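EvdMO1 (PDB 5T39) binds S-adenosyl-L-homocysteine in a Rossmann-like methyltransferase domain and probably methylates a sugar-derived intermediate during everninomicin biosynthesis. Local coordinates at residues A[73-82]-A[138-149]; A[131-139]-A[156-165]. One frame throughout, in Å; residues are numbered along the deposited sequence. Where two conformers were deposited one is given.

Contact 1: residues A[73-82]-A[138-149]; sequences FPGATRILEL and FATLGRFDAVLC
L80 and F144 meet at the centre of this contact, where strand 78-82 runs parallel to strand 146-149 in the middle of a Rossmann-like sheet, the strand axes 4.7 Å apart. The leucine can be followed outward. Its CB sits over the middle of the F144 ring, 3.6 Å from the ring centroid, a CH-pi contact. CG stands anti to the backbone N (chi1 177°), which carries the two methyls beyond the ring centre. CD1 lies near F144 CZ, whereas CD2 reaches L141 CD1 at 4.0 Å and approaches F138 CE2. V169 of helix 159-169 also touches L80, F138 and F144, so a branched, wholly apolar residue suits this place. The backbone of L80 is gripped as well: its N donates to A146 O, and its O accepts from L148 N at 2.8 Å. L82 N then bonds to L148 O at 2.9 Å. Elsewhere, the methyl of A146 rests on one face of the F73 ring, 3.6 Å from its centroid; so small a group suits a place directly against the ring. The R78 guanidinium lies close to F144 CE1, its plane 20° from that of the ring, while NH1 bonds to S100 OG. Where the strands begin, D145 OD2 takes two backbone N-H groups, T77 N at 2.8 Å from above the carboxylate plane and R78 N on the anti side. In return, D145 N donates to R78 O. The chemistry is thus divided: apolar groups cover both faces, toward helices 159-169 and 62-72, while one carboxylate oxygen engages two peptide N-H groups, an arrangement likely to favour its ionised form.

Contact 2: residues A[131-139]-A[156-165]; sequences ADVETLDFA and VREPWALLKD. With SAH (S-adenosyl-L-homocysteine), chain B.
F138 and D165 lie flat against each other, ring and carboxylate planes only 2° apart, where the loop after strand 126-130 of the Rossmann-like domain packs on helix 159-169. D165 CB is over the ring centre, 3.5 Å from the centroid, and its CG lies 3.4 Å from F138 CD1. L136 CD2 covers the opposite face nearer the rim. A water accepts from F138 N and donates to D165 OD1, an oxygen also held by R168. L162 approaches obliquely, its CD1 near F138 CZ and 3.8 Å from V133 CB; a chi1 of -176° swings its isobutyl group away from its own N and toward the loop. Were F138 an alanine, a gap would probably open between L136 and D165, with L162 CD1 losing its neighbour at CZ and D165 the ring its carboxylate stacks on.

The loop also serves the adenine of SAH, as in many class I methyltransferases: D132 OD1 accepts from SAH N6 at 3.0 Å, and V133 N donates to SAH N1 at 3.0 Å. The same D132 OD1 takes E134 N, forming an Asx turn that fixes the acid toward the base. E134 crosses R157 at about a right angle. Its OE2 accepts R157 N at 2.9 Å in a nearly straight bond and lies over the guanidinium face, a purely electrostatic salt bridge; S210 holds both E134 OE1 and R157 NE. One water donates to E134 OE2 at 2.6 Å and to E158 OE1, and accepts from E158 N, at the helix N-cap.

F138 belongs to both contacts: its CE2 faces the leucines of strand 78-82 in contact 1, while one ring face receives D165 in contact 2. The centres of the two contacts are 14 Å apart, and further hydrocarbon joins them. L82 CD1 lies 4.1 Å from L162 CD1, L82 CD2 4.2 Å from V133 CG1, and L141 CD1 4.0 Å from L136 CD2. Contact 1 thus supplies two central strands of the sheet and contact 2 the loop and helix laid against them. Both lead to SAH: the side chain of E81 comes within about 5 Å of it, G83 and A150, just beyond the paired strand segments, bond it through their carbonyls, and segment 131-139 binds its adenine.

Contact 1: residues A[73-82]-A[138-149]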
loop_
_atom_site.group_PDB
_atom_site.type_symbol
_atom_site.label_atom_id
_atom_site.label_comp_id
_atom_site.label_asym_id
_atom_site.label_seq_id
_atom_site.Cartn_x
_atom_site.Cartn_y
_atom_site.Cartn_z
ATOM N N PHE A 73 1.748 -12.491 10.061
ATOM C CA PHE A 73 2.330 -13.412 9.084
ATOM C C PHE A 73 3.780 -13.714 9.466
ATOM O O PHE A 73 4.721 -13.353 8.755
ATOM C CB PHE A 73 2.227 -12.810 7.683
ATOM C CG PHE A 73 0.815 -12.496 7.280
ATOM C CD1 PHE A 73 -0.098 -13.518 7.070
ATOM C CD2 PHE A 73 0.389 -11.190 7.134
ATOM C CE1 PHE A 73 -1.400 -13.249 6.711
ATOM C CE2 PHE A 73 -0.933 -10.919 6.780
ATOM C CZ PHE A 73 -1.818 -11.945 6.579
ATOM N N PRO A 74 3.992 -14.395 10.590
ATOM C CA PRO A 74 5.372 -14.586 11.079
ATOM C C PRO A 74 6.246 -15.398 10.148
ATOM O O PRO A 74 7.470 -15.211 10.139
ATOM C CB PRO A 74 5.169 -15.293 12.427
ATOM C CG PRO A 74 3.805 -15.909 12.326
ATOM C CD PRO A 74 2.997 -14.944 11.517
ATOM N N GLY A 75 5.664 -16.316 9.388
ATOM C CA GLY A 75 6.438 -17.126 8.475
ATOM C C GLY A 75 6.675 -16.517 7.115
ATOM O O GLY A 75 7.280 -17.164 6.260
ATOM N N ALA A 76 6.231 -15.286 6.868
ATOM C CA ALA A 76 6.304 -14.730 5.523
ATOM C C ALA A 76 7.740 -14.515 5.067
ATOM O O ALA A 76 8.541 -13.858 5.746
ATOM C CB ALA A 76 5.563 -13.402 5.457
ATOM N N THR A 77 8.054 -15.048 3.889
ATOM C CA THR A 77 9.346 -14.837 3.253
ATOM C C THR A 77 9.247 -14.171 1.894
ATOM O O THR A 77 10.276 -13.766 1.353
ATOM C CB THR A 77 10.117 -16.161 3.081
ATOM O OG1 THR A 77 9.399 -17.028 2.200
ATOM C CG2 THR A 77 10.367 -16.844 4.426
ATOM N N ARG A 78 8.065 -14.084 1.304
ATOM C CA ARG A 78 7.866 -13.438 0.015
ATOM C C ARG A 78 6.595 -12.603 0.132
ATOM O O ARG A 78 5.522 -13.178 0.322
ATOM C CB ARG A 78 7.720 -14.530 -1.050
ATOM C CG ARG A 78 7.477 -14.076 -2.471
ATOM C CD ARG A 78 8.695 -13.476 -3.111
ATOM N NE ARG A 78 8.401 -12.945 -4.437
ATOM C CZ ARG A 78 9.106 -11.976 -5.004
ATOM N NH1 ARG A 78 10.123 -11.444 -4.345
ATOM N NH2 ARG A 78 8.784 -11.517 -6.204
ATOM N N ILE A 79 6.713 -11.278 0.026
ATOM C CA ILE A 79 5.624 -10.348 0.292
ATOM C C ILE A 79 5.376 -9.493 -0.935
ATOM O O ILE A 79 6.324 -9.052 -1.590
ATOM C CB ILE A 79 5.996 -9.437 1.489
ATOM C CG1 ILE A 79 6.208 -10.259 2.763
ATOM C CG2 ILE A 79 4.914 -8.378 1.740
ATOM C CD1 ILE A 79 6.793 -9.458 3.898
ATOM N N LEU A 80 4.105 -9.208 -1.203
ATOM C CA LEU A 80 3.693 -8.269 -2.235
ATOM C C LEU A 80 3.137 -7.032 -1.548
ATOM O O LEU A 80 2.211 -7.152 -0.738
ATOM C CB LEU A 80 2.612 -8.898 -3.122
ATOM C CG LEU A 80 2.024 -8.008 -4.215
ATOM C CD1 LEU A 80 3.095 -7.599 -5.212
ATOM C CD2 LEU A 80 0.887 -8.733 -4.914
ATOM N N GLU A 81 3.673 -5.859 -1.873
ATOM C CA GLU A 81 3.173 -4.595 -1.348
ATOM C C GLU A 81 2.546 -3.808 -2.490
ATOM O O GLU A 81 3.174 -3.605 -3.535
ATOM C CB GLU A 81 4.292 -3.779 -0.708
ATOM C CG GLU A 81 3.810 -2.411 -0.263
ATOM C CD GLU A 81 4.917 -1.483 0.092
ATOM O OE1 GLU A 81 4.600 -0.395 0.629
ATOM O OE2 GLU A 81 6.080 -1.810 -0.193
ATOM N N LEU A 82 1.315 -3.355 -2.291
ATOM C CA LEU A 82 0.580 -2.617 -3.313
ATOM C C LEU A 82 0.533 -1.130 -2.974
ATOM O O LEU A 82 0.095 -0.745 -1.894
ATOM C CB LEU A 82 -0.842 -3.169 -3.416
ATOM C CG LEU A 82 -0.921 -4.666 -3.705
ATOM C CD1 LEU A 82 -2.361 -5.105 -3.769
ATOM C CD2 LEU A 82 -0.192 -5.037 -4.981
ATOM N N PHE A 138 -2.525 -10.126 -12.244
ATOM C CA PHE A 138 -1.843 -10.583 -11.039
ATOM C C PHE A 138 -1.340 -12.014 -11.161
ATOM O O PHE A 138 -0.434 -12.394 -10.417
ATOM C CB PHE A 138 -2.758 -10.447 -9.814
ATOM C CG PHE A 138 -2.769 -9.069 -9.189
ATOM C CD1 PHE A 138 -3.247 -7.962 -9.878
ATOM C CD2 PHE A 138 -2.340 -8.903 -7.878
ATOM C CE1 PHE A 138 -3.276 -6.722 -9.268
ATOM C CE2 PHE A 138 -2.365 -7.672 -7.270
ATOM C CZ PHE A 138 -2.831 -6.573 -7.968
ATOM N N ALA A 139 -1.902 -12.817 -12.070
ATOM C CA ALA A 139 -1.433 -14.188 -12.260
ATOM C C ALA A 139 -0.011 -14.254 -12.800
ATOM O O ALA A 139 0.572 -15.338 -12.820
ATOM C CB ALA A 139 -2.381 -14.950 -13.191
ATOM N N THR A 140 0.564 -13.133 -13.231
ATOM C CA THR A 140 1.949 -13.105 -13.687
ATOM C C THR A 140 2.949 -12.940 -12.551
ATOM O O THR A 140 4.155 -12.996 -12.805
ATOM C CB THR A 140 2.174 -11.949 -14.674
ATOM O OG1 THR A 140 1.972 -10.694 -14.011
ATOM C CG2 THR A 140 1.250 -12.055 -15.882
ATOM N N LEU A 141 2.494 -12.722 -11.321
ATOM C CA LEU A 141 3.387 -12.333 -10.238
ATOM C C LEU A 141 3.896 -13.494 -9.396
ATOM O O LEU A 141 4.796 -13.293 -8.576
ATOM C CB LEU A 141 2.684 -11.340 -9.317
ATOM C CG LEU A 141 2.155 -10.058 -9.947
ATOM C CD1 LEU A 141 1.421 -9.247 -8.889
ATOM C CD2 LEU A 141 3.280 -9.267 -10.584
ATOM N N GLY A 142 3.343 -14.675 -9.546
ATOM C CA GLY A 142 3.713 -15.770 -8.682
ATOM C C GLY A 142 2.928 -15.741 -7.383
ATOM O O GLY A 142 1.866 -15.128 -7.276
ATOM N N ARG A 143 3.466 -16.424 -6.380
ATOM C CA ARG A 143 2.786 -16.626 -5.112
ATOM C C ARG A 143 3.499 -15.848 -4.019
ATOM O O ARG A 143 4.731 -15.751 -4.013
ATOM C CB ARG A 143 2.778 -18.109 -4.737
ATOM C CG ARG A 143 1.961 -18.437 -3.491
ATOM C CD ARG A 143 1.809 -19.945 -3.318
ATOM N NE ARG A 143 0.903 -20.281 -2.224
ATOM C CZ ARG A 143 1.256 -20.401 -0.955
ATOM N NH1 ARG A 143 2.511 -20.234 -0.589
ATOM N NH2 ARG A 143 0.350 -20.695 -0.040
ATOM N N PHE A 144 2.722 -15.342 -3.072
ATOM C CA PHE A 144 3.234 -14.592 -1.942
ATOM C C PHE A 144 2.643 -15.147 -0.658
ATOM O O PHE A 144 1.497 -15.598 -0.625
ATOM C CB PHE A 144 2.880 -13.107 -2.066
ATOM C CG PHE A 144 3.439 -12.493 -3.304
ATOM C CD1 PHE A 144 4.680 -11.898 -3.295
ATOM C CD2 PHE A 144 2.748 -12.560 -4.503
ATOM C CE1 PHE A 144 5.228 -11.369 -4.457
ATOM C CE2 PHE A 144 3.281 -12.047 -5.652
ATOM C CZ PHE A 144 4.520 -11.446 -5.634
ATOM N N ASP A 145 3.418 -15.071 0.409
ATOM C CA ASP A 145 2.900 -15.461 1.709
ATOM C C ASP A 145 1.826 -14.495 2.195
ATOM O O ASP A 145 0.903 -14.898 2.914
ATOM C CB ASP A 145 4.045 -15.521 2.701
ATOM C CG ASP A 145 5.056 -16.581 2.334
ATOM O OD1 ASP A 145 4.657 -17.746 2.211
ATOM O OD2 ASP A 145 6.244 -16.259 2.154
ATOM N N ALA A 146 1.942 -13.220 1.849
ATOM C CA ALA A 146 0.962 -12.238 2.266
ATOM C C ALA A 146 1.127 -10.999 1.399
ATOM O O ALA A 146 2.184 -10.752 0.803
ATOM C CB ALA A 146 1.104 -11.894 3.752
ATOM N N VAL A 147 0.051 -10.228 1.346
ATOM C CA VAL A 147 -0.049 -8.986 0.593
ATOM C C VAL A 147 -0.281 -7.846 1.573
ATOM O O VAL A 147 -1.165 -7.937 2.433
ATOM C CB VAL A 147 -1.221 -9.046 -0.407
ATOM C CG1 VAL A 147 -1.399 -7.737 -1.141
ATOM C CG2 VAL A 147 -1.028 -10.193 -1.374
ATOM N N LEU A 148 0.502 -6.778 1.448
ATOM C CA LEU A 148 0.249 -5.538 2.164
ATOM C C LEU A 148 -0.524 -4.622 1.231
ATOM O O LEU A 148 -0.065 -4.335 0.118
ATOM C CB LEU A 148 1.556 -4.876 2.610
ATOM C CG LEU A 148 1.401 -3.506 3.287
ATOM C CD1 LEU A 148 0.530 -3.594 4.529
ATOM C CD2 LEU A 148 2.758 -2.927 3.643
ATOM N N CYS A 149 -1.704 -4.176 1.678
ATOM C CA CYS A 149 -2.561 -3.287 0.897
ATOM C C CYS A 149 -3.038 -2.171 1.815
ATOM O O CYS A 149 -4.116 -2.259 2.420
ATOM C CB CYS A 149 -3.720 -4.065 0.298
ATOM S SG CYS A 149 -4.803 -3.073 -0.733
HETATM O O HOH W 1 0.323 -1.274 0.803
#

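Contact 2: residues A[131-139]-A[156-165]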
loop_
_atom_site.group_PDB
_atom_site.type_symbol
_atom_site.label_atom_id
_atom_site.label_comp_id
_atom_site.label_asym_id
_atom_site.label_seq_id
_atom_site.Cartn_x
_atom_site.Cartn_y
_atom_site.Cartn_z
ATOM N N ALA A 131 3.287 -0.387 -11.938
ATOM C CA ALA A 131 2.118 -1.199 -12.242
ATOM C C ALA A 131 0.875 -0.407 -11.878
ATOM O O ALA A 131 0.859 0.332 -10.891
ATOM C CB ALA A 131 2.123 -2.512 -11.452
ATOM N N ASP A 132 -0.185 -0.625 -12.644
ATOM C CA ASP A 132 -1.518 -0.131 -12.314
ATOM C C ASP A 132 -2.303 -1.336 -11.822
ATOM O O ASP A 132 -2.603 -2.238 -12.598
ATOM C CB ASP A 132 -2.173 0.456 -13.561
ATOM C CG ASP A 132 -3.584 0.961 -13.314
ATOM O OD1 ASP A 132 -4.167 0.693 -12.241
ATOM O OD2 ASP A 132 -4.117 1.639 -14.218
ATOM N N VAL A 133 -2.620 -1.364 -10.529
ATOM C CA VAL A 133 -3.298 -2.530 -9.975
ATOM C C VAL A 133 -4.674 -2.757 -10.585
ATOM O O VAL A 133 -5.214 -3.855 -10.451
ATOM C CB VAL A 133 -3.389 -2.508 -8.429
ATOM C CG1 VAL A 133 -2.008 -2.448 -7.806
ATOM C CG2 VAL A 133 -4.297 -1.386 -7.937
ATOM N N GLU A 134 -5.268 -1.744 -11.218
ATOM C CA GLU A 134 -6.572 -1.901 -11.844
ATOM C C GLU A 134 -6.497 -2.647 -13.170
ATOM O O GLU A 134 -7.529 -3.127 -13.640
ATOM C CB GLU A 134 -7.252 -0.530 -12.059
ATOM C CG GLU A 134 -7.411 0.330 -10.811
ATOM C CD GLU A 134 -8.340 1.533 -11.011
ATOM O OE1 GLU A 134 -7.885 2.628 -11.475
ATOM O OE2 GLU A 134 -9.536 1.372 -10.677
ATOM N N THR A 135 -5.315 -2.758 -13.785
ATOM C CA THR A 135 -5.185 -3.432 -15.073
ATOM C C THR A 135 -4.167 -4.562 -15.086
ATOM O O THR A 135 -4.193 -5.379 -16.007
ATOM C CB THR A 135 -4.819 -2.432 -16.181
ATOM O OG1 THR A 135 -3.547 -1.859 -15.883
ATOM C CG2 THR A 135 -5.860 -1.324 -16.290
ATOM N N LEU A 136 -3.304 -4.655 -14.084
ATOM C CA LEU A 136 -2.277 -5.682 -14.048
ATOM C C LEU A 136 -2.894 -7.074 -13.986
ATOM O O LEU A 136 -3.856 -7.311 -13.248
ATOM C CB LEU A 136 -1.443 -5.457 -12.795
ATOM C CG LEU A 136 -0.351 -6.467 -12.477
ATOM C CD1 LEU A 136 0.739 -6.430 -13.522
ATOM C CD2 LEU A 136 0.221 -6.193 -11.094
ATOM N N ASP A 137 -2.283 -8.019 -14.700
ATOM C CA ASP A 137 -2.627 -9.437 -14.576
ATOM C C ASP A 137 -1.854 -10.004 -13.390
ATOM O O ASP A 137 -0.666 -10.311 -13.494
ATOM C CB ASP A 137 -2.263 -10.167 -15.864
ATOM C CG ASP A 137 -2.605 -11.641 -15.816
ATOM O OD1 ASP A 137 -3.090 -12.112 -14.759
ATOM O OD2 ASP A 137 -2.394 -12.334 -16.836
ATOM N N PHE A 138 -2.525 -10.126 -12.244
ATOM C CA PHE A 138 -1.843 -10.583 -11.039
ATOM C C PHE A 138 -1.340 -12.014 -11.161
ATOM O O PHE A 138 -0.434 -12.394 -10.417
ATOM C CB PHE A 138 -2.758 -10.447 -9.814
ATOM C CG PHE A 138 -2.769 -9.069 -9.189
ATOM C CD1 PHE A 138 -3.247 -7.962 -9.878
ATOM C CD2 PHE A 138 -2.340 -8.903 -7.878
ATOM C CE1 PHE A 138 -3.276 -6.722 -9.268
ATOM C CE2 PHE A 138 -2.365 -7.672 -7.270
ATOM C CZ PHE A 138 -2.831 -6.573 -7.968
ATOM N N ALA A 139 -1.902 -12.817 -12.070
ATOM C CA ALA A 139 -1.433 -14.188 -12.260
ATOM C C ALA A 139 -0.011 -14.254 -12.800
ATOM O O ALA A 139 0.572 -15.338 -12.820
ATOM C CB ALA A 139 -2.381 -14.950 -13.191
ATOM N N VAL A 156 -9.274 3.117 -5.991
ATOM C CA VAL A 156 -9.609 2.331 -7.172
ATOM C C VAL A 156 -11.115 2.359 -7.419
ATOM O O VAL A 156 -11.920 2.657 -6.534
ATOM C CB VAL A 156 -9.073 0.880 -7.105
ATOM C CG1 VAL A 156 -7.553 0.878 -6.891
ATOM C CG2 VAL A 156 -9.774 0.072 -6.026
ATOM N N ARG A 157 -11.481 2.044 -8.660
ATOM C CA ARG A 157 -12.880 2.026 -9.080
ATOM C C ARG A 157 -13.641 0.810 -8.570
ATOM O O ARG A 157 -14.843 0.917 -8.303
ATOM C CB ARG A 157 -12.975 2.029 -10.606
ATOM C CG ARG A 157 -12.551 3.322 -11.255
ATOM C CD ARG A 157 -12.717 3.252 -12.769
ATOM N NE ARG A 157 -11.700 2.385 -13.364
ATOM C CZ ARG A 157 -11.864 1.107 -13.700
ATOM N NH1 ARG A 157 -13.023 0.485 -13.524
ATOM N NH2 ARG A 157 -10.846 0.436 -14.223
ATOM N N GLU A 158 -12.984 -0.347 -8.477
ATOM C CA GLU A 158 -13.636 -1.619 -8.164
ATOM C C GLU A 158 -12.861 -2.279 -7.039
ATOM O O GLU A 158 -12.086 -3.225 -7.261
ATOM C CB GLU A 158 -13.739 -2.508 -9.396
ATOM C CG GLU A 158 -14.673 -1.938 -10.419
ATOM C CD GLU A 158 -14.051 -1.736 -11.744
ATOM O OE1 GLU A 158 -12.802 -1.811 -11.843
ATOM O OE2 GLU A 158 -14.830 -1.457 -12.683
ATOM N N PRO A 159 -13.031 -1.798 -5.806
ATOM C CA PRO A 159 -12.205 -2.315 -4.702
ATOM C C PRO A 159 -12.353 -3.817 -4.486
ATOM O O PRO A 159 -11.380 -4.481 -4.119
ATOM C CB PRO A 159 -12.675 -1.485 -3.499
ATOM C CG PRO A 159 -14.000 -0.927 -3.898
ATOM C CD PRO A 159 -13.875 -0.669 -5.375
ATOM N N TRP A 160 -13.547 -4.381 -4.703
ATOM C CA TRP A 160 -13.721 -5.827 -4.570
ATOM C C TRP A 160 -12.795 -6.590 -5.501
ATOM O O TRP A 160 -12.348 -7.692 -5.158
ATOM C CB TRP A 160 -15.189 -6.217 -4.815
ATOM C CG TRP A 160 -15.732 -5.643 -6.082
ATOM C CD1 TRP A 160 -15.698 -6.197 -7.322
ATOM C CD2 TRP A 160 -16.347 -4.360 -6.231
ATOM N NE1 TRP A 160 -16.260 -5.343 -8.234
ATOM C CE2 TRP A 160 -16.664 -4.203 -7.589
ATOM C CE3 TRP A 160 -16.671 -3.335 -5.335
ATOM C CZ2 TRP A 160 -17.291 -3.058 -8.073
ATOM C CZ3 TRP A 160 -17.283 -2.212 -5.812
ATOM C CH2 TRP A 160 -17.581 -2.076 -7.173
ATOM N N ALA A 161 -12.514 -6.044 -6.683
ATOM C CA ALA A 161 -11.652 -6.720 -7.638
ATOM C C ALA A 161 -10.203 -6.695 -7.194
ATOM O O ALA A 161 -9.459 -7.633 -7.486
ATOM C CB ALA A 161 -11.819 -6.091 -9.013
ATOM N N LEU A 162 -9.772 -5.632 -6.519
ATOM C CA LEU A 162 -8.419 -5.612 -5.978
ATOM C C LEU A 162 -8.260 -6.688 -4.905
ATOM O O LEU A 162 -7.220 -7.357 -4.824
ATOM C CB LEU A 162 -8.097 -4.216 -5.434
ATOM C CG LEU A 162 -6.673 -4.035 -4.931
ATOM C CD1 LEU A 162 -5.661 -4.391 -6.008
ATOM C CD2 LEU A 162 -6.483 -2.606 -4.436
ATOM N N LEU A 163 -9.288 -6.881 -4.078
ATOM C CA LEU A 163 -9.234 -7.935 -3.080
ATOM C C LEU A 163 -9.179 -9.311 -3.735
ATOM O O LEU A 163 -8.440 -10.188 -3.280
ATOM C CB LEU A 163 -10.422 -7.812 -2.129
ATOM C CG LEU A 163 -10.475 -6.505 -1.338
ATOM C CD1 LEU A 163 -11.754 -6.437 -0.531
ATOM C CD2 LEU A 163 -9.262 -6.306 -0.435
ATOM N N LYS A 164 -9.957 -9.517 -4.802
ATOM C CA LYS A 164 -9.864 -10.770 -5.547
ATOM C C LYS A 164 -8.467 -10.978 -6.107
ATOM O O LYS A 164 -7.951 -12.102 -6.102
ATOM C CB LYS A 164 -10.867 -10.787 -6.690
ATOM C CG LYS A 164 -12.265 -11.109 -6.277
ATOM C CD LYS A 164 -13.202 -11.177 -7.473
ATOM C CE LYS A 164 -12.839 -12.309 -8.424
ATOM N NZ LYS A 164 -13.787 -12.413 -9.573
ATOM N N ASP A 165 -7.845 -9.917 -6.615
ATOM C CA ASP A 165 -6.493 -10.043 -7.156
ATOM C C ASP A 165 -5.496 -10.440 -6.082
ATOM O O ASP A 165 -4.611 -11.262 -6.327
ATOM C CB ASP A 165 -6.085 -8.743 -7.837
ATOM C CG ASP A 165 -6.547 -8.685 -9.266
ATOM O OD1 ASP A 165 -6.552 -9.756 -9.911
ATOM O OD2 ASP A 165 -6.895 -7.584 -9.742
HETATM N N SAH B . 0.818 2.334 0.856
HETATM C CA SAH B . 1.339 3.628 1.292
HETATM C CB SAH B . 0.964 4.750 0.339
HETATM C CG SAH B . -0.539 4.971 0.204
HETATM S SD SAH B . -0.925 6.388 -0.856
HETATM C C SAH B . 0.809 3.952 2.675
HETATM O O SAH B . 1.225 4.942 3.287
HETATM O OXT SAH B . -0.050 3.224 3.168
HETATM C "C5'" SAH B . -1.444 5.486 -2.339
HETATM C "C4'" SAH B . -0.294 4.959 -3.193
HETATM O "O4'" SAH B . -0.852 4.055 -4.147
HETATM C "C3'" SAH B . 0.429 6.051 -3.965
HETATM O "O3'" SAH B . 1.818 5.808 -4.062
HETATM C "C2'" SAH B . -0.257 5.976 -5.320
HETATM O "O2'" SAH B . 0.456 6.514 -6.420
HETATM C "C1'" SAH B . -0.504 4.481 -5.447
HETATM N N9 SAH B . -1.585 4.112 -6.359
HETATM C C8 SAH B . -2.817 4.703 -6.472
HETATM N N7 SAH B . -3.555 4.058 -7.395
HETATM C C5 SAH B . -2.780 3.053 -7.882
HETATM C C6 SAH B . -2.998 2.081 -8.856
HETATM N N6 SAH B . -4.122 1.985 -9.561
HETATM N N1 SAH B . -2.001 1.187 -9.107
HETATM C C2 SAH B . -0.819 1.266 -8.428
HETATM N N3 SAH B . -0.547 2.213 -7.482
HETATM C C4 SAH B . -1.552 3.074 -7.231
HETATM O O HOH W 2 -7.389 -5.095 -9.144
HETATM O O HOH W 3 -10.623 -0.939 -10.026
HETATM O O HOH W 4 -5.445 -10.019 -12.207
#